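Local atomic coordinates of 3-hydroxy-3-methylglutaryl-CoA lyase (Acinetobacter baumannii, PDB entry 6NDS), a protein that belongs to the HMGL-like family of TIM-barrel enzymes and is modelled here with a bound zinc ion and coenzyme A. Residues M49-I54 with T274-D279; Q45-G50 with T79-I84; C259-V264 with A280-S285; L15-E20 with A235-A240; I85-I90 with A104-L109. All coordinates share one frame; numbering follows the deposited sequence.

In the fold
The chain folds as an eight-stranded parallel TIM barrel. Interactions 4 and 5 lie in its wall: each pairs two parallel strands, is largely buried, and combines backbone hydrogen bonds with side chains on both faces, polar groups clustering mostly on one. Interactions 1 and 2 share M49 and G50, in the loop leading into strand 53-58, and are only partly buried; the first relies on loop-to-loop bonds, the second on a CH-pi contact and a water. Interaction 3 is buried but joins two helices, 260-270 and 278-285, around a carboxylate and a leucine. Interactions 1 and 3 both use helix 278-285, whereas interactions 3 and 5 do not touch.

Interaction 1 (M49-I54 with T274-D279); sequences MGFSRI and TTIDLD
I276 bends twice to meet F51: CG1 stands anti to the carbonyl carbon (chi1 -48°), and a second bend (chi2 -54°) carries CD1 to the phenylalanine ring. This methyl touches F51 CD1 at 3.5 Å, obliquely to the ring, and also rests against the carbonyl carbon of G50, I276 CD1 to G50 C being 3.6 Å. In T275 the hydroxyl sits between the backbone N and the carbonyl carbon (chi1 63°), which points OG1 at the loop 49-52. There T275 OG1 donates to G50 O over 2.8 Å, coming in tilted from the carbonyl plane. At M49 the backbones join directly, D277 N donating to M49 O at 3.0 Å in a nearly straight bond. The same oxygen also receives a CA-H...O contact from I276 CA at 3.3 Å, and G50 CA returns one to T275 O at 3.4 Å. The two loops therefore lie main chain to main chain at G50, where no side chain intervenes. D277 is the N-cap of helix 278-285, its OD1 accepting from A280 N, so the bond to M49 fixes the loop just where that helix starts. M49 packs on A280, L281 and L284 of the helix, F51 packs on V18 and E20 of strand 17-20 and reaches T260 of helix 260-270, and strand 53-58 sets out into the barrel wall immediately beyond.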
# COMPACT_ATOMS: atom_id res chain seq x y z
N MET A 49 -0.98 18.57 15.54
CA MET A 49 -0.52 17.19 15.35
C MET A 49 0.99 17.06 15.18
O MET A 49 1.49 15.93 15.23
CB MET A 49 -1.21 16.56 14.13
CG MET A 49 -2.71 16.43 14.29
SD MET A 49 -3.17 15.22 15.52
CE MET A 49 -4.83 15.83 15.90
N GLY A 50 1.70 18.16 14.96
CA GLY A 50 3.15 18.15 14.90
C GLY A 50 3.75 18.50 13.55
O GLY A 50 4.98 18.50 13.42
N PHE A 51 2.93 18.81 12.53
CA PHE A 51 3.44 19.12 11.20
C PHE A 51 4.24 20.41 11.17
O PHE A 51 3.86 21.41 11.79
CB PHE A 51 2.29 19.26 10.21
CG PHE A 51 1.40 18.05 10.15
CD1 PHE A 51 1.85 16.88 9.57
CD2 PHE A 51 0.11 18.09 10.69
CE1 PHE A 51 1.03 15.75 9.53
CE2 PHE A 51 -0.72 16.99 10.64
CZ PHE A 51 -0.26 15.80 10.06
N SER A 52 5.32 20.41 10.38
CA SER A 52 6.10 21.62 10.12
C SER A 52 5.51 22.46 8.99
O SER A 52 5.76 23.67 8.93
CB SER A 52 7.54 21.25 9.76
OG SER A 52 7.58 20.42 8.61
N ARG A 53 4.75 21.83 8.09
CA ARG A 53 4.12 22.49 6.96
C ARG A 53 2.73 21.92 6.77
O ARG A 53 2.54 20.70 6.85
CB ARG A 53 4.92 22.29 5.66
CG ARG A 53 6.00 23.31 5.44
CD ARG A 53 6.78 23.05 4.14
NE ARG A 53 7.62 24.19 3.76
CZ ARG A 53 8.81 24.45 4.28
NH1 ARG A 53 9.33 23.65 5.22
NH2 ARG A 53 9.51 25.50 3.87
N ILE A 54 1.75 22.80 6.55
CA ILE A 54 0.39 22.40 6.20
C ILE A 54 0.01 23.21 4.97
O ILE A 54 0.12 24.44 4.99
CB ILE A 54 -0.61 22.67 7.35
CG1 ILE A 54 -0.26 21.82 8.59
CG2 ILE A 54 -2.06 22.36 6.89
CD1 ILE A 54 -1.07 22.17 9.85
N THR A 274 9.58 10.80 13.46
CA THR A 274 8.73 11.90 12.98
C THR A 274 8.40 12.78 14.18
O THR A 274 8.67 12.42 15.33
CB THR A 274 7.41 11.43 12.33
OG1 THR A 274 6.44 11.13 13.36
CG2 THR A 274 7.61 10.23 11.38
N THR A 275 7.78 13.94 13.94
CA THR A 275 7.29 14.75 15.05
C THR A 275 5.77 14.71 15.15
O THR A 275 5.17 15.60 15.76
CB THR A 275 7.76 16.20 14.96
OG1 THR A 275 7.23 16.81 13.77
CG2 THR A 275 9.28 16.29 14.94
N ILE A 276 5.13 13.68 14.59
CA ILE A 276 3.68 13.60 14.50
C ILE A 276 3.14 12.72 15.62
O ILE A 276 3.71 11.66 15.91
CB ILE A 276 3.23 13.07 13.13
CG1 ILE A 276 3.95 13.78 11.97
CG2 ILE A 276 1.70 13.19 12.97
CD1 ILE A 276 3.84 15.30 12.00
N ASP A 277 2.06 13.16 16.26
CA ASP A 277 1.38 12.37 17.31
C ASP A 277 0.42 11.38 16.63
O ASP A 277 -0.70 11.72 16.26
CB ASP A 277 0.67 13.31 18.27
CG ASP A 277 -0.10 12.60 19.39
OD1 ASP A 277 -0.31 11.37 19.35
OD2 ASP A 277 -0.52 13.31 20.33
N LEU A 278 0.86 10.12 16.50
CA LEU A 278 0.11 9.16 15.69
C LEU A 278 -1.26 8.85 16.30
O LEU A 278 -2.27 8.80 15.59
CB LEU A 278 0.92 7.88 15.53
CG LEU A 278 0.22 6.74 14.77
CD1 LEU A 278 -0.20 7.17 13.36
CD2 LEU A 278 1.12 5.50 14.71
N ASP A 279 -1.30 8.61 17.61
CA ASP A 279 -2.58 8.31 18.26
C ASP A 279 -3.59 9.41 18.01
O ASP A 279 -4.75 9.15 17.67
CB ASP A 279 -2.38 8.12 19.76
CG ASP A 279 -1.75 6.80 20.10
OD1 ASP A 279 -2.07 5.79 19.45
OD2 ASP A 279 -0.94 6.78 21.05

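Interaction 2 (Q45-G50 with T79-I84); sequences QLSTMG and TRHKDI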
# COMPACT_ATOMS: atom_id res chain seq x y z
N GLN A 45 -7.15 21.68 13.85
CA GLN A 45 -6.84 20.39 14.48
C GLN A 45 -5.52 19.83 13.94
O GLN A 45 -4.70 19.32 14.71
CB GLN A 45 -7.97 19.39 14.24
CG GLN A 45 -9.23 19.69 15.04
CD GLN A 45 -8.96 19.54 16.52
OE1 GLN A 45 -9.15 20.47 17.29
NE2 GLN A 45 -8.49 18.35 16.92
N LEU A 46 -5.31 19.91 12.63
CA LEU A 46 -4.06 19.44 12.05
C LEU A 46 -2.87 20.19 12.63
O LEU A 46 -1.79 19.61 12.82
CB LEU A 46 -4.09 19.59 10.53
CG LEU A 46 -5.08 18.65 9.85
CD1 LEU A 46 -5.32 19.14 8.42
CD2 LEU A 46 -4.56 17.21 9.84
N SER A 47 -3.05 21.48 12.92
CA SER A 47 -1.99 22.29 13.52
C SER A 47 -1.57 21.80 14.89
O SER A 47 -0.53 22.25 15.38
CB SER A 47 -2.42 23.77 13.66
OG SER A 47 -2.43 24.42 12.39
N THR A 48 -2.34 20.93 15.54
CA THR A 48 -1.95 20.42 16.84
C THR A 48 -1.20 19.09 16.75
O THR A 48 -0.80 18.56 17.80
CB THR A 48 -3.16 20.24 17.76
OG1 THR A 48 -3.98 19.15 17.30
CG2 THR A 48 -4.00 21.52 17.82
N MET A 49 -0.98 18.57 15.54
CA MET A 49 -0.52 17.19 15.35
C MET A 49 0.99 17.06 15.18
O MET A 49 1.49 15.93 15.23
CB MET A 49 -1.21 16.56 14.13
CG MET A 49 -2.71 16.43 14.29
SD MET A 49 -3.17 15.22 15.52
CE MET A 49 -4.83 15.83 15.90
N GLY A 50 1.70 18.16 14.96
CA GLY A 50 3.15 18.15 14.90
C GLY A 50 3.75 18.50 13.55
O GLY A 50 4.98 18.50 13.42
N THR A 79 -6.03 29.55 13.14
CA THR A 79 -5.09 29.91 14.19
C THR A 79 -3.67 29.62 13.71
O THR A 79 -3.35 28.48 13.38
CB THR A 79 -5.40 29.11 15.45
OG1 THR A 79 -6.75 29.37 15.86
CG2 THR A 79 -4.43 29.48 16.59
N ARG A 80 -2.82 30.64 13.68
CA ARG A 80 -1.46 30.49 13.18
C ARG A 80 -0.56 30.02 14.31
O ARG A 80 -0.33 30.75 15.27
CB ARG A 80 -0.93 31.81 12.60
CG ARG A 80 -1.77 32.41 11.48
CD ARG A 80 -1.80 31.52 10.28
NE ARG A 80 -2.48 32.15 9.15
CZ ARG A 80 -1.87 32.69 8.10
NH1 ARG A 80 -0.55 32.67 8.00
NH2 ARG A 80 -2.59 33.24 7.13
N HIS A 81 -0.05 28.79 14.21
CA HIS A 81 1.00 28.34 15.11
C HIS A 81 2.34 28.88 14.62
O HIS A 81 2.64 28.78 13.43
CB HIS A 81 1.03 26.81 15.18
CG HIS A 81 -0.16 26.22 15.86
ND1 HIS A 81 -0.04 25.29 16.87
CD2 HIS A 81 -1.49 26.43 15.69
CE1 HIS A 81 -1.25 24.94 17.29
NE2 HIS A 81 -2.14 25.63 16.59
N LYS A 82 3.14 29.44 15.53
CA LYS A 82 4.34 30.16 15.10
C LYS A 82 5.35 29.24 14.42
O LYS A 82 6.15 29.71 13.61
CB LYS A 82 5.01 30.84 16.28
CG LYS A 82 4.29 32.07 16.79
CD LYS A 82 5.14 32.79 17.83
CE LYS A 82 4.37 33.96 18.41
NZ LYS A 82 3.01 33.54 18.86
N ASP A 83 5.33 27.95 14.74
CA ASP A 83 6.36 27.07 14.21
C ASP A 83 5.86 26.20 13.06
O ASP A 83 6.50 25.20 12.71
CB ASP A 83 6.95 26.22 15.34
CG ASP A 83 7.87 27.03 16.25
OD1 ASP A 83 8.79 27.69 15.72
OD2 ASP A 83 7.66 27.03 17.48
N ILE A 84 4.76 26.61 12.43
CA ILE A 84 4.21 25.93 11.26
C ILE A 84 4.22 26.90 10.09
O ILE A 84 3.85 28.07 10.23
CB ILE A 84 2.78 25.42 11.52
CG1 ILE A 84 2.76 24.42 12.67
CG2 ILE A 84 2.21 24.78 10.26
CD1 ILE A 84 1.36 23.90 12.99
O HOH W 1 -4.39 26.30 12.29
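S47 is the first residue of 45-50 to meet 79-84, using both backbone and side chain. Its CB lies over a face of the H81 imidazole, 3.7 Å from the ring centroid, a CH-pi contact. S47 O hangs over the same face nearer the rim, 3.4 Å from H81 CE1; its approach to ND1 has too poor an angle for a hydrogen bond. That carbonyl is also touched by the end of I84, whose CD1 comes to 3.5 Å from S47 O. The hydroxyl turns elsewhere: with OG anti to the carbonyl carbon (chi1 -73°), S47 OG reaches a water at 2.7 Å, and this water donates to T79 O at 2.6 Å. S47 OG is also bonded to Y86 OH and to I43 O, and Y86 OH in turn is bonded to H81 N, so Y86, on strand 85-90, ties the two segments together a second time. The T48 CB points away, although its CG2 still brushes the H81 ring obliquely; its hydroxyl serves its own turn, T48 OG1 donating to Q45 O at 2.7 Å on a lone pair in the carbonyl plane, while T48 N binds the same oxygen. Type I turns run from L46 to M49 and from H81 to I84, so two helix-to-strand loops of the TIM barrel, after helix 36-46 and before strand 85-90, meet turn against turn. With no direct hydrogen bond between the segments, the CH-pi and methyl contacts are weak and nondirectional, and directional linkage passes through the water and the tyrosine hydroxyl.

Interaction 3 (C259-V264 with A280-S285); sequences CTEDLV and ALIQLS
L281 and E261 carry the contact between two antiparallel helices packed on the outside of the TIM barrel, 260-264 and 280-285, whose axes approach to 9.8 Å at 158°. One methyl of the leucine does most of the apolar work: L281 CD2 lies 3.6 Å from T260 CG2, the two side chains crossing at about a right angle, and 3.7 Å from E261 CA, with V264 CG2 farther off. Beside it, E261 CB meets I282 CG1 at 4.1 Å. The polar tie is short, S285 OG donating to E261 OE2 at 2.6 Å from above the carboxylate plane rather than within it. E261 gets there by an unusual path, CG wedged between the backbone N and the carbonyl carbon (chi1 60°) and the chain bent again at the next bond. Further bonds hold this buried carboxylate: OE2 also pairs with S298 OG, and OE1 with G243 N, which together should stabilise its negative charge. On the barrel side T260 bonds through OG1 to E20 OE1 and packs on V18 and A240, which seats helix 260-270 against strands 17-20 and 237-240. D262 reaches helix 299-303, farther along the same chain, its carboxylate accepting from Q299 N and L300 N. At the start of helix 260-270, C259 occupies the N-cap position, its SG accepting a weak capping bond from D262 N at 3.6 Å.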
# COMPACT_ATOMS: atom_id res chain seq x y z
N CYS A 259 -1.68 8.18 2.62
CA CYS A 259 -2.39 8.47 3.85
C CYS A 259 -1.43 8.85 4.97
O CYS A 259 -0.52 8.09 5.31
CB CYS A 259 -3.19 7.23 4.24
SG CYS A 259 -3.97 7.32 5.84
N THR A 260 -1.65 10.02 5.58
CA THR A 260 -0.72 10.52 6.59
C THR A 260 -0.55 9.54 7.74
O THR A 260 0.57 9.25 8.16
CB THR A 260 -1.18 11.88 7.12
OG1 THR A 260 -1.43 12.74 6.01
CG2 THR A 260 -0.08 12.52 7.97
N GLU A 261 -1.66 9.03 8.29
CA GLU A 261 -1.49 8.17 9.45
C GLU A 261 -0.88 6.81 9.07
O GLU A 261 -0.18 6.20 9.87
CB GLU A 261 -2.81 8.01 10.21
CG GLU A 261 -3.95 7.40 9.41
CD GLU A 261 -4.83 8.42 8.71
OE1 GLU A 261 -4.41 9.57 8.45
OE2 GLU A 261 -5.97 8.05 8.37
N ASP A 262 -1.11 6.34 7.84
CA ASP A 262 -0.42 5.13 7.40
C ASP A 262 1.08 5.38 7.23
O ASP A 262 1.89 4.52 7.57
CB ASP A 262 -1.04 4.60 6.09
CG ASP A 262 -2.50 4.14 6.25
OD1 ASP A 262 -3.04 4.20 7.37
OD2 ASP A 262 -3.12 3.73 5.24
N LEU A 263 1.46 6.56 6.71
CA LEU A 263 2.88 6.91 6.61
C LEU A 263 3.52 7.02 7.99
O LEU A 263 4.61 6.47 8.23
CB LEU A 263 3.03 8.24 5.85
CG LEU A 263 4.40 8.90 5.92
CD1 LEU A 263 5.46 8.02 5.28
CD2 LEU A 263 4.35 10.28 5.24
N VAL A 264 2.86 7.72 8.91
CA VAL A 264 3.43 7.89 10.25
C VAL A 264 3.51 6.55 10.97
O VAL A 264 4.48 6.27 11.67
CB VAL A 264 2.64 8.93 11.06
CG1 VAL A 264 3.19 9.04 12.51
CG2 VAL A 264 2.71 10.30 10.37
N ALA A 280 -3.17 10.67 18.18
CA ALA A 280 -4.10 11.78 17.98
C ALA A 280 -4.50 11.92 16.52
O ALA A 280 -5.64 12.30 16.22
CB ALA A 280 -3.48 13.08 18.48
N LEU A 281 -3.57 11.61 15.61
CA LEU A 281 -3.87 11.74 14.19
C LEU A 281 -4.88 10.70 13.74
O LEU A 281 -5.79 11.00 12.95
CB LEU A 281 -2.58 11.62 13.39
CG LEU A 281 -2.70 11.99 11.92
CD1 LEU A 281 -2.89 13.51 11.77
CD2 LEU A 281 -1.47 11.49 11.17
N ILE A 282 -4.75 9.46 14.24
CA ILE A 282 -5.74 8.44 13.93
C ILE A 282 -7.12 8.86 14.42
O ILE A 282 -8.13 8.69 13.72
CB ILE A 282 -5.32 7.08 14.53
CG1 ILE A 282 -4.10 6.52 13.78
CG2 ILE A 282 -6.49 6.08 14.50
CD1 ILE A 282 -3.42 5.36 14.51
N GLN A 283 -7.18 9.41 15.64
CA GLN A 283 -8.47 9.84 16.17
C GLN A 283 -9.08 10.93 15.29
O GLN A 283 -10.28 10.91 15.00
CB GLN A 283 -8.32 10.33 17.61
CG GLN A 283 -9.64 10.71 18.26
CD GLN A 283 -9.46 11.39 19.60
OE1 GLN A 283 -8.46 12.08 19.84
NE2 GLN A 283 -10.43 11.21 20.49
N LEU A 284 -8.25 11.87 14.83
CA LEU A 284 -8.75 12.92 13.94
C LEU A 284 -9.22 12.34 12.61
O LEU A 284 -10.29 12.71 12.11
CB LEU A 284 -7.66 13.98 13.70
CG LEU A 284 -8.10 15.11 12.76
CD1 LEU A 284 -9.25 15.94 13.32
CD2 LEU A 284 -6.90 16.00 12.41
N SER A 285 -8.45 11.41 12.04
CA SER A 285 -8.86 10.80 10.77
C SER A 285 -10.20 10.10 10.90
O SER A 285 -11.02 10.12 9.98
CB SER A 285 -7.79 9.82 10.30
OG SER A 285 -8.19 9.24 9.07

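Interaction 4 (L15-E20 with A235-A240); sequences LLVVQE and ARRFDA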
# COMPACT_ATOMS: atom_id res chain seq x y z
N LEU A 15 15.36 12.18 10.65
CA LEU A 15 13.96 12.57 10.77
C LEU A 15 13.26 12.58 9.42
O LEU A 15 13.74 13.20 8.47
CB LEU A 15 13.87 13.96 11.40
CG LEU A 15 12.46 14.57 11.38
CD1 LEU A 15 11.62 13.93 12.46
CD2 LEU A 15 12.49 16.08 11.58
N LEU A 16 12.13 11.89 9.33
CA LEU A 16 11.26 12.02 8.16
C LEU A 16 10.26 13.12 8.46
O LEU A 16 9.51 13.05 9.44
CB LEU A 16 10.58 10.70 7.80
CG LEU A 16 9.79 10.67 6.47
CD1 LEU A 16 9.79 9.25 5.89
CD2 LEU A 16 8.38 11.17 6.64
N VAL A 17 10.24 14.13 7.59
CA VAL A 17 9.47 15.36 7.80
C VAL A 17 8.13 15.19 7.08
O VAL A 17 8.06 15.31 5.86
CB VAL A 17 10.23 16.58 7.27
CG1 VAL A 17 9.42 17.84 7.48
CG2 VAL A 17 11.60 16.69 7.94
N VAL A 18 7.07 14.95 7.85
CA VAL A 18 5.74 14.71 7.29
C VAL A 18 5.04 16.05 7.08
O VAL A 18 4.95 16.86 8.01
CB VAL A 18 4.92 13.81 8.22
CG1 VAL A 18 3.52 13.59 7.64
CG2 VAL A 18 5.63 12.47 8.43
N GLN A 19 4.56 16.30 5.85
CA GLN A 19 3.92 17.56 5.49
C GLN A 19 2.49 17.28 5.06
O GLN A 19 2.24 16.37 4.26
CB GLN A 19 4.73 18.26 4.38
CG GLN A 19 6.23 18.39 4.76
CD GLN A 19 7.13 18.96 3.68
OE1 GLN A 19 8.12 19.61 4.00
NE2 GLN A 19 6.81 18.69 2.41
N GLU A 20 1.53 18.03 5.61
CA GLU A 20 0.12 17.69 5.50
C GLU A 20 -0.53 18.48 4.37
O GLU A 20 -0.38 19.71 4.31
CB GLU A 20 -0.59 17.95 6.83
CG GLU A 20 -2.12 17.71 6.79
CD GLU A 20 -2.50 16.27 6.45
OE1 GLU A 20 -1.82 15.32 6.90
OE2 GLU A 20 -3.50 16.09 5.71
N ALA A 235 16.10 11.09 0.70
CA ALA A 235 15.01 12.05 0.78
C ALA A 235 14.36 12.01 2.16
O ALA A 235 14.29 10.95 2.80
CB ALA A 235 13.97 11.77 -0.30
N ARG A 236 13.89 13.17 2.62
CA ARG A 236 13.35 13.27 3.97
C ARG A 236 12.02 14.00 4.09
O ARG A 236 11.33 13.79 5.09
CB ARG A 236 14.37 13.97 4.89
CG ARG A 236 15.68 13.20 5.06
CD ARG A 236 15.44 11.92 5.86
NE ARG A 236 16.66 11.17 6.15
CZ ARG A 236 17.13 10.17 5.40
NH1 ARG A 236 16.51 9.82 4.28
NH2 ARG A 236 18.24 9.51 5.77
N ARG A 237 11.61 14.81 3.12
CA ARG A 237 10.36 15.58 3.22
C ARG A 237 9.30 14.94 2.33
O ARG A 237 9.54 14.75 1.13
CB ARG A 237 10.58 17.03 2.81
CG ARG A 237 11.58 17.81 3.71
CD ARG A 237 11.92 19.22 3.19
NE ARG A 237 10.72 20.01 2.97
CZ ARG A 237 10.68 21.20 2.39
NH1 ARG A 237 11.79 21.81 2.00
NH2 ARG A 237 9.50 21.80 2.22
N PHE A 238 8.13 14.63 2.90
CA PHE A 238 7.09 13.91 2.17
C PHE A 238 5.72 14.51 2.46
O PHE A 238 5.37 14.72 3.62
CB PHE A 238 7.08 12.41 2.53
CG PHE A 238 8.33 11.70 2.15
CD1 PHE A 238 8.43 11.07 0.92
CD2 PHE A 238 9.43 11.67 3.01
CE1 PHE A 238 9.60 10.41 0.55
CE2 PHE A 238 10.60 11.01 2.66
CZ PHE A 238 10.69 10.37 1.43
N ASP A 239 4.96 14.77 1.39
CA ASP A 239 3.57 15.20 1.51
C ASP A 239 2.64 13.99 1.72
O ASP A 239 2.83 12.93 1.12
CB ASP A 239 3.11 15.94 0.25
CG ASP A 239 3.75 17.32 0.10
OD1 ASP A 239 4.31 17.87 1.08
OD2 ASP A 239 3.65 17.88 -1.02
N ALA A 240 1.59 14.19 2.52
CA ALA A 240 0.59 13.15 2.75
C ALA A 240 -0.71 13.83 3.12
O ALA A 240 -0.71 14.98 3.55
CB ALA A 240 1.04 12.17 3.85
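R236 meets the start of 15-20 before the strands pair: its CD lies against L15 O at 3.4 Å, and R236 O accepts from V17 N. R237 bends at its third torsion (chi3 54°) to lay the guanidinium edge against Q19. R237 NE and R237 NH2 both donate to Q19 OE1, at 2.8 and 3.1 Å; the oxygen lies close to the guanidinium plane, whereas the two nitrogens reach it from opposite faces of the amide plane. The two flat groups are 73° apart. F238 follows on the other side of the sheet, where the L16 and F238 side chains cross at about a right angle, L16 CG coming obliquely to the ring, 3.6 Å from F238 CD2. The F238 backbone links both ways, N to V17 O and O to Q19 N. D239 returns to the face bearing V17, Q19 and R237 and takes the other end of the glutamine amide, Q19 NE2 donating to D239 OD1 at 2.9 Å on the syn side but tilted out of the carboxylate plane. Q19 NE2 also bonds T213 OG1 of strand 212-216; held at both ends, the amide is fixed in rotation. D239 OD2 bonds H215 ND1 of the zinc site, making D239 a second-shell residue. A240 N closes the ladder by bonding Q19 O at 2.9 Å. These are the first and last strands of the barrel: 237-240 is paired on its other side with strand 212-216, E20 pairs onward with strand 53-58, and helices 223-232 and 260-270 cover the face bearing F238, V18 and A240.

Interaction 5 (I85-I90 with A104-L109); sequences IYVGLI and ANELNL
The Y86 ring has the amide oxygen of N105 at its edge, near the ring plane, with Y86 CD2 and N105 OD1 3.3 Å apart and the ring and amide planes turned 54° from each other. The two side chains run alongside, pointing the same way. The asparagine is placed there by CG standing anti to its carbonyl carbon (chi1 -60°), which also lets N105 OD1 accept from Y86 N at 2.9 Å in an almost perfectly straight bond (178°). A side-chain oxygen thus takes the place of a backbone carbonyl where the second strand has not yet begun. Y86 O answers by accepting from N105 N at 2.9 Å, with E106 N adding only a weak bond. From here the parallel ladder is regular, G88 N to E106 O, N108 N to G88 O and I90 N to N108 O. On the face bearing V87, V87 CG1 packs on N108 CB at 3.6 Å and I85 CG2 on E106 CB at 3.7 Å. The polar ends of that face look inward to other strands: E106 forms a salt bridge with R53, and the N108 amide bonds T149, N147 and E55. L89, on the same face, comes about 4 Å from coenzyme A by nearest atoms. Strands 85-90 and 106-112 belong to one beta-alpha-beta unit, whose helix 93-101 covers I90 and L107, with strands 53-58 and 145-151 flanking the pair.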
# COMPACT_ATOMS: atom_id res chain seq x y z
N ILE A 85 4.64 26.41 8.93
CA ILE A 85 4.56 27.15 7.67
C ILE A 85 3.27 26.75 6.97
O ILE A 85 3.09 25.58 6.59
CB ILE A 85 5.79 26.87 6.80
CG1 ILE A 85 7.05 27.38 7.50
CG2 ILE A 85 5.63 27.48 5.41
CD1 ILE A 85 8.32 26.76 6.95
N TYR A 86 2.36 27.71 6.81
CA TYR A 86 1.10 27.49 6.11
C TYR A 86 1.29 27.85 4.64
O TYR A 86 1.56 29.01 4.30
CB TYR A 86 -0.02 28.32 6.76
CG TYR A 86 -0.26 27.88 8.20
CD1 TYR A 86 -1.12 26.82 8.49
CD2 TYR A 86 0.39 28.51 9.25
CE1 TYR A 86 -1.33 26.40 9.79
CE2 TYR A 86 0.19 28.10 10.57
CZ TYR A 86 -0.67 27.05 10.82
OH TYR A 86 -0.87 26.63 12.11
N VAL A 87 1.14 26.85 3.77
CA VAL A 87 1.48 26.92 2.36
C VAL A 87 0.21 27.11 1.55
O VAL A 87 -0.80 26.47 1.82
CB VAL A 87 2.21 25.64 1.91
CG1 VAL A 87 2.59 25.72 0.43
CG2 VAL A 87 3.43 25.34 2.81
N GLY A 88 0.27 27.98 0.53
CA GLY A 88 -0.81 28.07 -0.44
C GLY A 88 -0.34 27.69 -1.84
O GLY A 88 0.74 28.11 -2.27
N LEU A 89 -1.14 26.89 -2.56
CA LEU A 89 -0.82 26.50 -3.93
C LEU A 89 -1.20 27.62 -4.90
O LEU A 89 -2.31 28.17 -4.83
CB LEU A 89 -1.57 25.22 -4.31
CG LEU A 89 -1.33 24.70 -5.74
CD1 LEU A 89 -1.39 23.18 -5.76
CD2 LEU A 89 -2.34 25.25 -6.74
N ILE A 90 -0.29 27.91 -5.83
CA ILE A 90 -0.35 29.07 -6.71
C ILE A 90 -0.13 28.65 -8.16
O ILE A 90 0.83 27.91 -8.43
CB ILE A 90 0.71 30.11 -6.29
CG1 ILE A 90 0.51 30.51 -4.82
CG2 ILE A 90 0.66 31.32 -7.20
CD1 ILE A 90 -0.87 31.03 -4.53
N ALA A 104 -0.29 33.96 3.33
CA ALA A 104 0.31 32.64 3.23
C ALA A 104 1.80 32.74 3.56
O ALA A 104 2.46 33.72 3.19
CB ALA A 104 0.11 32.07 1.82
N ASN A 105 2.31 31.77 4.33
CA ASN A 105 3.72 31.83 4.71
C ASN A 105 4.63 31.42 3.56
O ASN A 105 5.81 31.81 3.54
CB ASN A 105 4.03 30.91 5.89
CG ASN A 105 3.24 31.26 7.15
OD1 ASN A 105 2.83 30.35 7.88
ND2 ASN A 105 3.05 32.55 7.42
N GLU A 106 4.12 30.60 2.66
CA GLU A 106 4.91 30.06 1.56
C GLU A 106 3.99 29.87 0.36
O GLU A 106 2.85 29.42 0.50
CB GLU A 106 5.57 28.74 1.96
CG GLU A 106 6.47 28.11 0.91
CD GLU A 106 7.32 26.99 1.52
OE1 GLU A 106 6.93 25.80 1.42
OE2 GLU A 106 8.38 27.30 2.11
N LEU A 107 4.50 30.24 -0.81
CA LEU A 107 3.77 30.08 -2.06
C LEU A 107 4.34 28.88 -2.81
O LEU A 107 5.53 28.87 -3.14
CB LEU A 107 3.89 31.35 -2.91
CG LEU A 107 2.88 32.48 -2.63
CD1 LEU A 107 2.81 32.86 -1.17
CD2 LEU A 107 3.23 33.69 -3.50
N ASN A 108 3.49 27.89 -3.06
CA ASN A 108 3.86 26.67 -3.78
C ASN A 108 3.45 26.83 -5.24
O ASN A 108 2.27 26.69 -5.59
CB ASN A 108 3.20 25.45 -3.15
CG ASN A 108 3.55 24.17 -3.87
OD1 ASN A 108 4.57 24.10 -4.56
ND2 ASN A 108 2.69 23.15 -3.73
N LEU A 109 4.43 27.14 -6.09
CA LEU A 109 4.21 27.27 -7.52
C LEU A 109 4.14 25.89 -8.15
O LEU A 109 4.92 25.01 -7.80
CB LEU A 109 5.34 28.07 -8.17
CG LEU A 109 5.96 29.28 -7.46
CD1 LEU A 109 6.90 30.02 -8.39
CD2 LEU A 109 4.90 30.21 -6.94